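Local atomic coordinates of Sca-family protein (PDB entry 4LQ8), a protein that is a rickettsial surface cell antigen, represented here by its N-terminal head domain, and probably takes part in cell adhesion. Residues Lys253-Glu265 / Lys270-Leu282. Numbering follows the deposited sequence.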
loop_
_atom_site.group_PDB
_atom_site.type_symbol
_atom_site.label_atom_id
_atom_site.label_comp_id
_atom_site.label_asym_id
_atom_site.label_seq_id
_atom_site.Cartn_x
_atom_site.Cartn_y
_atom_site.Cartn_z
ATOM N N LYS A 253 -9.350 11.419 -9.888
ATOM C CA LYS A 253 -10.066 10.655 -8.863
ATOM C C LYS A 253 -10.474 9.271 -9.365
ATOM O O LYS A 253 -10.403 8.320 -8.593
ATOM C CB LYS A 253 -11.327 11.421 -8.400
ATOM C CG LYS A 253 -11.073 12.460 -7.319
ATOM C CD LYS A 253 -12.351 13.245 -7.016
ATOM C CE LYS A 253 -12.224 14.188 -5.844
ATOM N NZ LYS A 253 -11.426 15.401 -6.173
ATOM N N ASP A 254 -10.886 9.160 -10.648
ATOM C CA ASP A 254 -11.340 7.895 -11.250
ATOM C C ASP A 254 -10.256 6.843 -11.471
ATOM O O ASP A 254 -10.588 5.666 -11.559
ATOM C CB ASP A 254 -12.098 8.143 -12.569
ATOM C CG ASP A 254 -13.560 8.516 -12.353
ATOM O OD1 ASP A 254 -14.272 7.758 -11.651
ATOM O OD2 ASP A 254 -13.986 9.584 -12.863
ATOM N N LYS A 255 -8.990 7.249 -11.579
ATOM C CA LYS A 255 -7.849 6.359 -11.824
ATOM C C LYS A 255 -6.921 6.233 -10.610
ATOM O O LYS A 255 -5.955 5.469 -10.649
ATOM C CB LYS A 255 -7.030 6.883 -13.020
ATOM C CG LYS A 255 -7.749 6.775 -14.357
ATOM C CD LYS A 255 -6.834 7.179 -15.503
ATOM C CE LYS A 255 -7.527 7.164 -16.847
ATOM N NZ LYS A 255 -7.801 5.780 -17.326
ATOM N N ALA A 256 -7.206 6.993 -9.550
ATOM C CA ALA A 256 -6.372 7.110 -8.359
ATOM C C ALA A 256 -6.263 5.877 -7.492
ATOM O O ALA A 256 -7.264 5.297 -7.095
ATOM C CB ALA A 256 -6.837 8.270 -7.512
ATOM N N VAL A 257 -5.030 5.520 -7.166
ATOM C CA VAL A 257 -4.692 4.463 -6.204
ATOM C C VAL A 257 -3.797 5.109 -5.161
ATOM O O VAL A 257 -3.287 6.202 -5.398
ATOM C CB VAL A 257 -4.119 3.177 -6.814
ATOM C CG1 VAL A 257 -5.228 2.377 -7.488
ATOM C CG2 VAL A 257 -2.964 3.476 -7.766
ATOM N N TYR A 258 -3.649 4.476 -4.002
ATOM C CA TYR A 258 -2.974 5.060 -2.847
ATOM C C TYR A 258 -2.077 4.101 -2.094
ATOM O O TYR A 258 -2.232 2.882 -2.170
ATOM C CB TYR A 258 -4.066 5.524 -1.837
ATOM C CG TYR A 258 -5.056 6.529 -2.394
ATOM C CD1 TYR A 258 -6.142 6.119 -3.164
ATOM C CD2 TYR A 258 -4.916 7.887 -2.141
ATOM C CE1 TYR A 258 -7.007 7.045 -3.750
ATOM C CE2 TYR A 258 -5.805 8.822 -2.681
ATOM C CZ TYR A 258 -6.839 8.394 -3.495
ATOM O OH TYR A 258 -7.723 9.288 -4.020
ATOM N N PHE A 259 -1.142 4.687 -1.336
ATOM C CA PHE A 259 -0.362 3.991 -0.345
ATOM C C PHE A 259 -1.027 4.425 0.962
ATOM O O PHE A 259 -1.177 5.626 1.189
ATOM C CB PHE A 259 1.124 4.371 -0.363
ATOM C CG PHE A 259 1.869 3.637 0.732
ATOM C CD1 PHE A 259 2.177 2.284 0.604
ATOM C CD2 PHE A 259 2.233 4.291 1.910
ATOM C CE1 PHE A 259 2.821 1.596 1.640
ATOM C CE2 PHE A 259 2.893 3.602 2.939
ATOM C CZ PHE A 259 3.176 2.261 2.796
ATOM N N THR A 260 -1.509 3.471 1.774
ATOM C CA THR A 260 -2.170 3.826 3.025
ATOM C C THR A 260 -1.378 3.301 4.202
ATOM O O THR A 260 -0.667 2.319 4.057
ATOM C CB THR A 260 -3.673 3.415 3.048
ATOM O OG1 THR A 260 -3.782 2.010 3.252
ATOM C CG2 THR A 260 -4.458 3.860 1.774
ATOM N N ALA A 261 -1.496 3.972 5.366
ATOM C CA ALA A 261 -0.820 3.605 6.599
ATOM C C ALA A 261 -1.799 3.835 7.749
ATOM O O ALA A 261 -2.472 4.874 7.810
ATOM C CB ALA A 261 0.462 4.428 6.770
ATOM N N HIS A 262 -1.924 2.822 8.618
ATOM C CA HIS A 262 -2.918 2.753 9.688
ATOM C C HIS A 262 -2.299 2.615 11.046
ATOM O O HIS A 262 -1.673 1.611 11.355
ATOM C CB HIS A 262 -3.901 1.606 9.355
ATOM C CG HIS A 262 -4.400 1.737 7.954
ATOM N ND1 HIS A 262 -5.373 2.676 7.619
ATOM C CD2 HIS A 262 -3.946 1.151 6.818
ATOM C CE1 HIS A 262 -5.512 2.595 6.306
ATOM N NE2 HIS A 262 -4.675 1.686 5.784
ATOM N N TYR A 263 -2.422 3.669 11.842
ATOM C CA TYR A 263 -1.844 3.764 13.178
ATOM C C TYR A 263 -2.974 3.838 14.181
ATOM O O TYR A 263 -3.805 4.739 14.108
ATOM C CB TYR A 263 -0.963 5.027 13.314
ATOM C CG TYR A 263 0.177 5.139 12.321
ATOM C CD1 TYR A 263 -0.039 5.607 11.025
ATOM C CD2 TYR A 263 1.489 4.852 12.701
ATOM C CE1 TYR A 263 1.023 5.796 10.138
ATOM C CE2 TYR A 263 2.551 5.023 11.821
ATOM C CZ TYR A 263 2.315 5.486 10.537
ATOM O OH TYR A 263 3.363 5.633 9.670
ATOM N N GLU A 264 -3.022 2.887 15.102
ATOM C CA GLU A 264 -4.075 2.873 16.114
ATOM C C GLU A 264 -3.468 3.082 17.471
ATOM O O GLU A 264 -2.359 2.616 17.721
ATOM C CB GLU A 264 -4.817 1.549 16.111
ATOM C CG GLU A 264 -5.572 1.249 14.835
ATOM C CD GLU A 264 -6.230 -0.112 14.865
ATOM O OE1 GLU A 264 -6.207 -0.772 15.928
ATOM O OE2 GLU A 264 -6.759 -0.530 13.816
ATOM N N GLU A 265 -4.219 3.740 18.362
ATOM C CA GLU A 265 -3.813 4.002 19.743
ATOM C C GLU A 265 -3.389 2.696 20.414
ATOM O O GLU A 265 -4.193 1.770 20.522
ATOM C CB GLU A 265 -4.964 4.683 20.509
ATOM C CG GLU A 265 -4.516 5.341 21.803
ATOM C CD GLU A 265 -5.523 6.223 22.515
ATOM O OE1 GLU A 265 -6.216 7.016 21.839
ATOM O OE2 GLU A 265 -5.574 6.163 23.766
ATOM N N LYS A 270 0.126 5.875 22.543
ATOM C CA LYS A 270 0.778 6.325 21.319
ATOM C C LYS A 270 0.259 5.608 20.063
ATOM O O LYS A 270 -0.040 4.409 20.144
ATOM C CB LYS A 270 2.313 6.146 21.417
ATOM C CG LYS A 270 2.965 6.711 22.678
ATOM C CD LYS A 270 2.760 8.209 22.869
ATOM C CE LYS A 270 3.172 8.649 24.259
ATOM N NZ LYS A 270 2.411 9.852 24.687
ATOM N N PRO A 271 0.200 6.308 18.889
ATOM C CA PRO A 271 -0.215 5.622 17.646
ATOM C C PRO A 271 0.767 4.505 17.316
ATOM O O PRO A 271 1.983 4.689 17.421
ATOM C CB PRO A 271 -0.174 6.729 16.581
ATOM C CG PRO A 271 -0.163 8.017 17.347
ATOM C CD PRO A 271 0.528 7.728 18.640
ATOM N N GLN A 272 0.225 3.326 17.015
ATOM C CA GLN A 272 0.998 2.126 16.709
ATOM C C GLN A 272 0.669 1.679 15.285
ATOM O O GLN A 272 -0.507 1.509 14.966
ATOM C CB GLN A 272 0.649 1.017 17.722
ATOM C CG GLN A 272 1.615 -0.149 17.705
ATOM C CD GLN A 272 1.527 -0.975 18.958
ATOM O OE1 GLN A 272 0.477 -1.526 19.304
ATOM N NE2 GLN A 272 2.645 -1.106 19.652
ATOM N N LEU A 273 1.701 1.483 14.437
ATOM C CA LEU A 273 1.495 1.057 13.057
ATOM C C LEU A 273 0.937 -0.368 13.009
ATOM O O LEU A 273 1.629 -1.319 13.374
ATOM C CB LEU A 273 2.783 1.221 12.244
ATOM C CG LEU A 273 2.738 0.834 10.744
ATOM C CD1 LEU A 273 1.670 1.641 9.968
ATOM C CD2 LEU A 273 4.112 1.036 10.117
ATOM N N LYS A 274 -0.338 -0.505 12.593
ATOM C CA LYS A 274 -1.027 -1.803 12.567
ATOM C C LYS A 274 -1.154 -2.379 11.174
ATOM O O LYS A 274 -1.304 -3.596 11.004
ATOM C CB LYS A 274 -2.455 -1.653 13.181
ATOM C CG LYS A 274 -2.471 -1.165 14.651
ATOM C CD LYS A 274 -2.099 -2.255 15.638
ATOM C CE LYS A 274 -2.029 -1.739 17.051
ATOM N NZ LYS A 274 -1.620 -2.813 17.996
ATOM N N GLU A 275 -1.186 -1.498 10.173
ATOM C CA GLU A 275 -1.451 -1.954 8.813
ATOM C C GLU A 275 -1.018 -0.936 7.810
ATOM O O GLU A 275 -0.950 0.255 8.107
ATOM C CB GLU A 275 -2.978 -2.166 8.672
ATOM C CG GLU A 275 -3.404 -3.250 7.705
ATOM C CD GLU A 275 -2.865 -4.638 8.006
ATOM O OE1 GLU A 275 -1.799 -4.980 7.459
ATOM O OE2 GLU A 275 -3.485 -5.376 8.798
ATOM N N ILE A 276 -0.725 -1.419 6.609
ATOM C CA ILE A 276 -0.442 -0.617 5.426
ATOM C C ILE A 276 -1.176 -1.275 4.266
ATOM O O ILE A 276 -1.620 -2.424 4.384
ATOM C CB ILE A 276 1.071 -0.418 5.116
ATOM C CG1 ILE A 276 1.772 -1.775 4.737
ATOM C CG2 ILE A 276 1.797 0.342 6.247
ATOM C CD1 ILE A 276 3.222 -1.615 4.149
ATOM N N SER A 277 -1.305 -0.565 3.151
ATOM C CA SER A 277 -1.853 -1.150 1.926
ATOM C C SER A 277 -1.332 -0.392 0.737
ATOM O O SER A 277 -0.919 0.764 0.861
ATOM C CB SER A 277 -3.386 -1.163 1.931
ATOM O OG SER A 277 -3.957 0.033 1.427
ATOM N N SER A 278 -1.426 -1.021 -0.427
ATOM C CA SER A 278 -1.074 -0.412 -1.697
ATOM C C SER A 278 -1.629 -1.269 -2.813
ATOM O O SER A 278 -1.941 -2.442 -2.570
ATOM C CB SER A 278 0.446 -0.299 -1.823
ATOM O OG SER A 278 1.044 -1.522 -2.217
ATOM N N PRO A 279 -1.676 -0.755 -4.066
ATOM C CA PRO A 279 -1.947 -1.651 -5.205
ATOM C C PRO A 279 -0.862 -2.745 -5.251
ATOM O O PRO A 279 0.285 -2.490 -4.843
ATOM C CB PRO A 279 -1.803 -0.735 -6.435
ATOM C CG PRO A 279 -1.851 0.617 -5.910
ATOM C CD PRO A 279 -1.313 0.595 -4.536
ATOM N N LYS A 280 -1.221 -3.949 -5.728
ATOM C CA LYS A 280 -0.313 -5.094 -5.790
ATOM C C LYS A 280 -0.273 -5.726 -7.198
ATOM O O LYS A 280 -1.284 -5.681 -7.886
ATOM C CB LYS A 280 -0.694 -6.184 -4.729
ATOM C CG LYS A 280 -0.482 -5.772 -3.262
ATOM C CD LYS A 280 0.983 -5.416 -2.933
ATOM C CE LYS A 280 1.262 -5.251 -1.458
ATOM N NZ LYS A 280 0.822 -3.931 -0.940
ATOM N N PRO A 281 0.842 -6.367 -7.624
ATOM C CA PRO A 281 2.141 -6.457 -6.922
ATOM C C PRO A 281 2.825 -5.073 -6.917
ATOM O O PRO A 281 2.663 -4.288 -7.850
ATOM C CB PRO A 281 2.914 -7.495 -7.765
ATOM C CG PRO A 281 2.388 -7.294 -9.147
ATOM C CD PRO A 281 0.913 -6.995 -8.963
ATOM N N LEU A 282 3.542 -4.770 -5.855
ATOM C CA LEU A 282 4.270 -3.505 -5.743
ATOM C C LEU A 282 5.683 -3.664 -6.357
ATOM O O LEU A 282 6.341 -4.669 -6.113
ATOM C CB LEU A 282 4.368 -3.123 -4.249
ATOM C CG LEU A 282 4.876 -1.725 -3.912
ATOM C CD1 LEU A 282 3.971 -0.640 -4.511
ATOM C CD2 LEU A 282 4.941 -1.537 -2.422
#
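Val257 meets Pro279 just beyond the paired strands, Val257 CB 3.5 Å from Pro279 CG; two compact apolar groups suit this buried spot, where Ile146 of helix 135-155 and Ile295 also pack against Val257. Phe259 holds CG anti to its backbone N (chi1 178°), which swings the ring back toward the neighbouring strand, Phe259 CE1 lying 4.1 Å from Ile276 CD1, with Ser278 CB at the ring edge. On the other face, Thr260 OG1 shares a short 2.7 Å hydrogen bond with Ser277 OG and another, within its own strand, with His262 NE2. Small hydroxyl residues fit this buried polar chain, which Tyr149 continues from Ser277 OG. The His262 ring turns its CD2 edge to the carbonyl of Glu275, while Glu275 reaches away to Arg70 and Ser325. Between His262 and Tyr263 the register shifts by one, Lys274 and Glu275 both facing His262: His262 O accepts a nearly straight bond from Lys274 N (2.8 Å, 166° at the hydrogen) and a weak one from Glu275 N. Tyr263 then offers a ring face to Leu273, whose CD1 sits 4.0 Å from the ring centroid in a CH-pi contact; the phenol OH goes on to Pro227 O. The aliphatic part of Lys274 crosses Glu264 at about a right angle, Lys274 CG lying 3.9 Å from Glu264 CB; Lys274 NZ bonds Gln272 OE1, and Glu264 OE2 turns to Thr66. Pro271, lacking an N-H, suits the non-hydrogen-bonded position facing Glu265. Together the strands form an antiparallel beta hairpin carrying a classic beta bulge, part of the mixed sheet of the head domain.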